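Local coordinates for protein eukaryotic initiation factor 4F subunit p150 (Saccharomyces cerevisiae, PDB 2VSO) that serves as the scaffold subunit of the mRNA cap-binding complex eIF4F, its middle domain binding eIF4A, and helps assemble the translation apparatus on mRNA, at residues 54-59 and 97-102; 77-82 and 127-132. All blocks are in the same frame, centred on the assembly; numbering follows the deposited sequence.

Interaction 1 (54-59 and 97-102); sequences AISSEI and AQLCGK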
ATOM      1  N   ALA C  54      20.626 -15.432   1.708  1.00 57.95           N
ATOM      2  CA  ALA C  54      21.182 -15.803   0.417  1.00 50.48           C
ATOM      3  C   ALA C  54      21.677 -14.585  -0.360  1.00 60.28           C
ATOM      4  O   ALA C  54      22.738 -14.628  -0.985  1.00 73.96           O
ATOM      5  CB  ALA C  54      20.160 -16.577  -0.405  1.00 41.66           C
ATOM      6  N   ILE C  55      20.913 -13.497  -0.323  1.00 59.16           N
ATOM      7  CA  ILE C  55      21.216 -12.349  -1.176  1.00 60.01           C
ATOM      8  C   ILE C  55      22.097 -11.273  -0.517  1.00 55.30           C
ATOM      9  O   ILE C  55      22.841 -10.556  -1.192  1.00 51.42           O
ATOM     10  CB  ILE C  55      19.943 -11.779  -1.824  1.00 43.29           C
ATOM     11  CG1 ILE C  55      19.677 -12.522  -3.121  1.00 54.29           C
ATOM     12  CG2 ILE C  55      20.087 -10.306  -2.147  1.00 45.79           C
ATOM     13  CD1 ILE C  55      18.366 -12.178  -3.727  1.00 78.89           C
ATOM     14  N   SER C  56      22.038 -11.173   0.800  1.00 43.02           N
ATOM     15  CA  SER C  56      23.002 -10.342   1.488  1.00 52.04           C
ATOM     16  C   SER C  56      24.377 -11.048   1.520  1.00 71.85           C
ATOM     17  O   SER C  56      25.411 -10.423   1.778  1.00 67.62           O
ATOM     18  CB  SER C  56      22.518  -9.992   2.890  1.00 36.10           C
ATOM     19  OG  SER C  56      22.466 -11.156   3.687  1.00 60.39           O
ATOM     20  N   SER C  57      24.390 -12.349   1.238  1.00 93.61           N
ATOM     21  CA  SER C  57      25.648 -13.083   1.167  1.00 97.32           C
ATOM     22  C   SER C  57      26.294 -12.815  -0.179  1.00 84.35           C
ATOM     23  O   SER C  57      27.517 -12.701  -0.290  1.00 90.87           O
ATOM     24  CB  SER C  57      25.429 -14.583   1.335  1.00111.74           C
ATOM     25  OG  SER C  57      25.387 -15.227   0.075  1.00125.22           O
ATOM     26  N   GLU C  58      25.471 -12.718  -1.213  1.00 59.81           N
ATOM     27  CA  GLU C  58      26.008 -12.448  -2.535  1.00 58.07           C
ATOM     28  C   GLU C  58      26.471 -11.002  -2.683  1.00 62.54           C
ATOM     29  O   GLU C  58      27.480 -10.731  -3.328  1.00 82.18           O
ATOM     30  CB  GLU C  58      25.004 -12.846  -3.613  1.00 68.80           C
ATOM     31  CG  GLU C  58      24.544 -14.287  -3.454  1.00 86.07           C
ATOM     32  CD  GLU C  58      24.244 -14.958  -4.771  1.00 96.26           C
ATOM     33  OE1 GLU C  58      24.121 -16.202  -4.783  1.00102.31           O
ATOM     34  OE2 GLU C  58      24.140 -14.242  -5.791  1.00 95.19           O
ATOM     35  N   ILE C  59      25.753 -10.072  -2.070  1.00 62.63           N
ATOM     36  CA  ILE C  59      26.170  -8.674  -2.076  1.00 54.09           C
ATOM     37  C   ILE C  59      27.476  -8.480  -1.290  1.00 62.90           C
ATOM     38  O   ILE C  59      28.234  -7.540  -1.537  1.00 61.58           O
ATOM     39  CB  ILE C  59      25.066  -7.764  -1.519  1.00 43.22           C
ATOM     40  CG1 ILE C  59      23.890  -7.728  -2.499  1.00 51.05           C
ATOM     41  CG2 ILE C  59      25.601  -6.346  -1.218  1.00 35.63           C
ATOM     42  CD1 ILE C  59      22.658  -7.054  -1.946  1.00 54.75           C
ATOM     43  N   ALA C  97      19.044  -1.430   5.690  1.00 48.01           N
ATOM     44  CA  ALA C  97      19.821  -1.050   6.851  1.00 38.26           C
ATOM     45  C   ALA C  97      20.414  -2.297   7.507  1.00 45.69           C
ATOM     46  O   ALA C  97      21.497  -2.246   8.077  1.00 54.45           O
ATOM     47  CB  ALA C  97      18.963  -0.252   7.819  1.00 25.42           C
ATOM     48  N   GLN C  98      19.721  -3.428   7.393  1.00 35.41           N
ATOM     49  CA  GLN C  98      20.259  -4.676   7.900  1.00 43.51           C
ATOM     50  C   GLN C  98      21.370  -5.204   7.001  1.00 61.41           C
ATOM     51  O   GLN C  98      22.357  -5.771   7.478  1.00 60.94           O
ATOM     52  CB  GLN C  98      19.167  -5.724   8.019  1.00 49.71           C
ATOM     53  CG  GLN C  98      18.462  -5.725   9.357  1.00 86.00           C
ATOM     54  CD  GLN C  98      17.245  -6.623   9.369  1.00 94.63           C
ATOM     55  OE1 GLN C  98      17.249  -7.712   8.784  1.00 91.30           O
ATOM     56  NE2 GLN C  98      16.190  -6.171  10.035  1.00 97.78           N
ATOM     57  N   LEU C  99      21.194  -5.028   5.694  1.00 58.39           N
ATOM     58  CA  LEU C  99      22.179  -5.459   4.722  1.00 51.02           C
ATOM     59  C   LEU C  99      23.520  -4.826   5.046  1.00 54.72           C
ATOM     60  O   LEU C  99      24.551  -5.464   4.946  1.00 52.13           O
ATOM     61  CB  LEU C  99      21.755  -5.039   3.322  1.00 47.57           C
ATOM     62  CG  LEU C  99      22.742  -5.451   2.228  1.00 43.46           C
ATOM     63  CD1 LEU C  99      23.012  -6.922   2.358  1.00 47.26           C
ATOM     64  CD2 LEU C  99      22.177  -5.142   0.845  1.00 36.84           C
ATOM     65  N   CYS C 100      23.484  -3.564   5.448  1.00 52.54           N
ATOM     66  CA  CYS C 100      24.689  -2.837   5.790  1.00 46.49           C
ATOM     67  C   CYS C 100      25.324  -3.428   7.040  1.00 54.09           C
ATOM     68  O   CYS C 100      26.522  -3.686   7.065  1.00 77.50           O
ATOM     69  CB  CYS C 100      24.381  -1.349   5.983  1.00 49.11           C
ATOM     70  SG  CYS C 100      24.018  -0.502   4.442  1.00 50.08           S
ATOM     71  N   GLY C 101      24.526  -3.635   8.077  1.00 44.26           N
ATOM     72  CA  GLY C 101      25.002  -4.319   9.257  1.00 46.86           C
ATOM     73  C   GLY C 101      25.638  -5.663   8.926  1.00 62.20           C
ATOM     74  O   GLY C 101      26.549  -6.099   9.630  1.00 70.28           O
ATOM     75  N   LYS C 102      25.175  -6.329   7.869  1.00 45.69           N
ATOM     76  CA  LYS C 102      25.797  -7.594   7.482  1.00 49.99           C
ATOM     77  C   LYS C 102      27.177  -7.387   6.848  1.00 63.23           C
ATOM     78  O   LYS C 102      28.082  -8.203   7.002  1.00 58.67           O
ATOM     79  CB  LYS C 102      24.924  -8.391   6.516  1.00 32.75           C
ATOM     80  CG  LYS C 102      25.300  -9.873   6.526  1.00 50.83           C
ATOM     81  CD  LYS C 102      24.910 -10.634   5.269  1.00 51.11           C
ATOM     82  CE  LYS C 102      25.423 -12.076   5.375  1.00 62.13           C
ATOM     83  NZ  LYS C 102      24.881 -13.055   4.382  1.00 66.11           N
TER

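Interaction 2 (77-82 and 127-132); sequences AVIEQI and HYLVAR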
ATOM      1  N   ALA C  77      31.612   1.482  -3.835  1.00 36.30           N
ATOM      2  CA  ALA C  77      30.642   1.549  -4.907  1.00 47.02           C
ATOM      3  C   ALA C  77      29.354   0.808  -4.502  1.00 52.37           C
ATOM      4  O   ALA C  77      28.240   1.242  -4.802  1.00 64.96           O
ATOM      5  CB  ALA C  77      31.241   0.979  -6.181  1.00 34.24           C
ATOM      6  N   VAL C  78      29.542  -0.297  -3.794  1.00 53.22           N
ATOM      7  CA  VAL C  78      28.471  -1.093  -3.228  1.00 43.73           C
ATOM      8  C   VAL C  78      27.696  -0.342  -2.147  1.00 53.22           C
ATOM      9  O   VAL C  78      26.471  -0.334  -2.171  1.00 66.29           O
ATOM     10  CB  VAL C  78      29.025  -2.391  -2.639  1.00 48.01           C
ATOM     11  CG1 VAL C  78      28.065  -2.967  -1.603  1.00 35.07           C
ATOM     12  CG2 VAL C  78      29.315  -3.383  -3.751  1.00 38.59           C
ATOM     13  N   ILE C  79      28.398   0.286  -1.205  1.00 51.89           N
ATOM     14  CA  ILE C  79      27.722   1.121  -0.204  1.00 53.56           C
ATOM     15  C   ILE C  79      26.880   2.193  -0.890  1.00 42.52           C
ATOM     16  O   ILE C  79      25.749   2.453  -0.504  1.00 67.93           O
ATOM     17  CB  ILE C  79      28.706   1.857   0.748  1.00 43.60           C
ATOM     18  CG1 ILE C  79      29.542   0.883   1.585  1.00 35.88           C
ATOM     19  CG2 ILE C  79      27.952   2.803   1.644  1.00 43.15           C
ATOM     20  CD1 ILE C  79      28.899  -0.447   1.794  1.00 41.79           C
ATOM     21  N   GLU C  80      27.443   2.827  -1.907  1.00 51.99           N
ATOM     22  CA  GLU C  80      26.796   3.971  -2.524  1.00 46.99           C
ATOM     23  C   GLU C  80      25.505   3.547  -3.209  1.00 66.86           C
ATOM     24  O   GLU C  80      24.539   4.312  -3.292  1.00 72.76           O
ATOM     25  CB  GLU C  80      27.724   4.604  -3.541  1.00 38.10           C
ATOM     26  CG  GLU C  80      27.113   5.775  -4.281  1.00 59.51           C
ATOM     27  CD  GLU C  80      27.855   6.111  -5.563  1.00 67.63           C
ATOM     28  OE1 GLU C  80      27.576   7.181  -6.140  1.00 60.43           O
ATOM     29  OE2 GLU C  80      28.707   5.301  -5.992  1.00 78.80           O
ATOM     30  N   GLN C  81      25.501   2.314  -3.695  1.00 50.84           N
ATOM     31  CA  GLN C  81      24.351   1.779  -4.395  1.00 50.94           C
ATOM     32  C   GLN C  81      23.260   1.328  -3.432  1.00 54.92           C
ATOM     33  O   GLN C  81      22.077   1.364  -3.771  1.00 56.07           O
ATOM     34  CB  GLN C  81      24.766   0.606  -5.273  1.00 47.66           C
ATOM     35  CG  GLN C  81      25.303   0.997  -6.616  1.00 53.38           C
ATOM     36  CD  GLN C  81      25.592  -0.218  -7.473  1.00 84.80           C
ATOM     37  OE1 GLN C  81      24.679  -0.942  -7.871  1.00 78.45           O
ATOM     38  NE2 GLN C  81      26.868  -0.448  -7.764  1.00102.04           N
ATOM     39  N   ILE C  82      23.661   0.885  -2.244  1.00 49.04           N
ATOM     40  CA  ILE C  82      22.703   0.473  -1.231  1.00 49.67           C
ATOM     41  C   ILE C  82      21.959   1.696  -0.737  1.00 49.66           C
ATOM     42  O   ILE C  82      20.760   1.632  -0.474  1.00 55.91           O
ATOM     43  CB  ILE C  82      23.362  -0.237  -0.036  1.00 48.30           C
ATOM     44  CG1 ILE C  82      23.981  -1.559  -0.481  1.00 55.90           C
ATOM     45  CG2 ILE C  82      22.329  -0.497   1.046  1.00 33.76           C
ATOM     46  CD1 ILE C  82      24.693  -2.300   0.621  1.00 49.08           C
ATOM     47  N   HIS C 127      33.056   3.683   8.714  1.00 61.57           N
ATOM     48  CA  HIS C 127      33.476   4.974   8.206  1.00 54.96           C
ATOM     49  C   HIS C 127      32.928   5.239   6.808  1.00 45.09           C
ATOM     50  O   HIS C 127      32.570   6.369   6.482  1.00 52.70           O
ATOM     51  CB  HIS C 127      34.990   5.117   8.196  1.00 68.59           C
ATOM     52  CG  HIS C 127      35.451   6.331   7.453  1.00 74.30           C
ATOM     53  ND1 HIS C 127      35.854   6.285   6.138  1.00 57.25           N
ATOM     54  CD2 HIS C 127      35.501   7.632   7.823  1.00 82.51           C
ATOM     55  CE1 HIS C 127      36.157   7.507   5.734  1.00 67.49           C
ATOM     56  NE2 HIS C 127      35.959   8.339   6.736  1.00 80.58           N
ATOM     57  N   TYR C 128      32.866   4.200   5.983  1.00 48.51           N
ATOM     58  CA  TYR C 128      32.229   4.308   4.672  1.00 53.07           C
ATOM     59  C   TYR C 128      30.753   4.754   4.764  1.00 63.50           C
ATOM     60  O   TYR C 128      30.314   5.646   4.025  1.00 58.91           O
ATOM     61  CB  TYR C 128      32.328   2.983   3.926  1.00 52.32           C
ATOM     62  CG  TYR C 128      33.613   2.771   3.182  1.00 58.76           C
ATOM     63  CD1 TYR C 128      34.831   3.170   3.723  1.00 85.38           C
ATOM     64  CD2 TYR C 128      33.619   2.161   1.942  1.00 74.11           C
ATOM     65  CE1 TYR C 128      36.021   2.974   3.038  1.00 70.46           C
ATOM     66  CE2 TYR C 128      34.803   1.958   1.249  1.00 86.37           C
ATOM     67  CZ  TYR C 128      36.000   2.367   1.804  1.00 76.11           C
ATOM     68  OH  TYR C 128      37.176   2.166   1.119  1.00 95.81           O
ATOM     69  N   LEU C 129      29.989   4.136   5.667  1.00 45.39           N
ATOM     70  CA  LEU C 129      28.585   4.506   5.849  1.00 51.99           C
ATOM     71  C   LEU C 129      28.430   5.996   6.162  1.00 53.13           C
ATOM     72  O   LEU C 129      27.668   6.706   5.506  1.00 46.62           O
ATOM     73  CB  LEU C 129      27.928   3.673   6.958  1.00 43.04           C
ATOM     74  CG  LEU C 129      27.845   2.163   6.752  1.00 40.64           C
ATOM     75  CD1 LEU C 129      27.173   1.502   7.939  1.00 39.77           C
ATOM     76  CD2 LEU C 129      27.118   1.831   5.476  1.00 33.21           C
ATOM     77  N   VAL C 130      29.151   6.468   7.170  1.00 43.74           N
ATOM     78  CA  VAL C 130      29.097   7.882   7.528  1.00 61.67           C
ATOM     79  C   VAL C 130      29.438   8.781   6.339  1.00 63.39           C
ATOM     80  O   VAL C 130      28.665   9.671   5.987  1.00 69.63           O
ATOM     81  CB  VAL C 130      30.046   8.220   8.697  1.00 75.12           C
ATOM     82  CG1 VAL C 130      29.597   9.500   9.382  1.00 64.07           C
ATOM     83  CG2 VAL C 130      30.093   7.071   9.692  1.00 88.92           C
ATOM     84  N   ALA C 131      30.590   8.534   5.722  1.00 52.83           N
ATOM     85  CA  ALA C 131      31.081   9.352   4.608  1.00 61.34           C
ATOM     86  C   ALA C 131      30.044   9.452   3.508  1.00 55.37           C
ATOM     87  O   ALA C 131      29.905  10.492   2.860  1.00 51.19           O
ATOM     88  CB  ALA C 131      32.410   8.781   4.041  1.00 39.39           C
ATOM     89  N   ARG C 132      29.318   8.363   3.300  1.00 57.29           N
ATOM     90  CA  ARG C 132      28.282   8.334   2.280  1.00 43.49           C
ATOM     91  C   ARG C 132      26.972   9.025   2.690  1.00 48.37           C
ATOM     92  O   ARG C 132      26.226   9.457   1.812  1.00 56.77           O
ATOM     93  CB  ARG C 132      28.029   6.898   1.814  1.00 35.13           C
ATOM     94  CG  ARG C 132      26.877   6.744   0.864  1.00 62.52           C
ATOM     95  CD  ARG C 132      27.084   7.566  -0.371  1.00 62.23           C
ATOM     96  NE  ARG C 132      28.275   7.152  -1.098  1.00 73.93           N
ATOM     97  CZ  ARG C 132      28.825   7.869  -2.070  1.00 76.33           C
ATOM     98  NH1 ARG C 132      28.284   9.028  -2.413  1.00 63.24           N
ATOM     99  NH2 ARG C 132      29.915   7.437  -2.690  1.00 83.11           N
TER

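Interaction 1 (54-59 and 97-102)
Lys102 reaches across from helix 93-106 and hands its ammonium to the hydroxyl of Ser56: Lys102 NZ donates to Ser56 OG at 3.1 Å. The methylenes leading there run alongside the serine side chain. That reach depends on the lysine torsions, with CG trans to the main-chain nitrogen (chi1 -159°) and every later bond extended, which carries NZ past the Ser56 hydroxyl to the neighbourhood of Ser57 N. Since both are donors, Lys102 NZ and Ser57 N are merely neighbours. Ser56 OG has a second partner in the carbonyl of Phe52, one turn earlier in helix 52-64, so the hydroxyl is tied into its own helix as well as to the lysine. With an alanine here instead of Lys102, Ser56 OG would probably lose its cross-helix donor and keep its bond to Phe52, and the side of the serine now lined by the lysine methylenes would be uncovered.

Next to the polar pair the contact turns apolar. Ile59 CD1 meets Leu99 CD2 at 3.4 Å, the two side chains crossing at about a right angle. Leu44 of helix 33-45 touches both Ile59 and Leu99. Glu58 points away from helix 93-106 and forms its salt bridge outside this contact, with a basic side chain of another protein chain in the assembly.

The segment axes come within 9.9 Å and cross at -55°, with Ser56 and Leu99 the nearest residues along the backbones. Such helix-on-helix packing is characteristic of the all-helical, HEAT-like MIF4G domain.

Interaction 2 (77-82 and 127-132)
Glu80 and Arg132 are brought face to face by their torsions. In Glu80, CG lies trans to the backbone nitrogen and the chain beyond it is extended. Arg132 also starts out trans but folds at its second and third torsions, near 60° each, and this turns the guanidinium so that one face lies against the glutamate. The result is a stack: Glu80 CG sits over the centre of that guanidinium face, 3.5 Å from Arg132 CZ, while CB of the same glutamate lies 3.6 Å from Arg132 NE. Carboxylate and guanidinium planes are only 11° apart. The oxygen Glu80 OE2 remains 4.1 Å from Arg132 NH2 and well out of the guanidinium plane, so the pair makes neither a salt bridge nor a hydrogen bond; opposite charges simply lie near each other, which is likely to help hold the stack together. The guanidinium has a further, weak and long, ionic partner in Glu136, on its own helix.

Deeper in, Ile79 divides its contacts between its two branches. Its CG2 meets Leu129 CD2 at 4.0 Å, those side chains crossing at about a right angle, and also lies 4.1 Å from Arg132 CB. The other branch, through Ile79 CG1, approaches the edge of the Tyr128 ring near its plane and touches Tyr128 CB at 4.2 Å.

The two segment axes approach to 10.0 Å and cross at -52°, joining helix 73-88 to helix 122-139, the next but one, in the all-helical, HEAT-like MIF4G domain. Phe83, a little further along helix 73-88, packs on both Leu129 and Arg132, while Leu129 also reaches Val104 of helix 93-106. On another side of helix 73-88, Val78 and Gln81 rest on Met40 of helix 33-45.

Overall arrangement
From the N terminus the chain runs through helix 52-64, then helix 73-88, then helix 93-106, where interaction 1 closes a loop by bringing 97-102 back to 54-59. Interaction 2 starts inside that loop, at 77-82, and closes only later, when helix 122-139 delivers 127-132. The two closures therefore cross. Their centres lie 13 Å apart and they touch directly: Ile82 packs on Leu99 and Cys100, Cys100 SG on Leu129 CD2 at 4.0 Å, and Ile59 on Val78. Each joins a helix to the next but one, so the two contacts share a layer of apolar side chains and tie four successive helices of the MIF4G domain together.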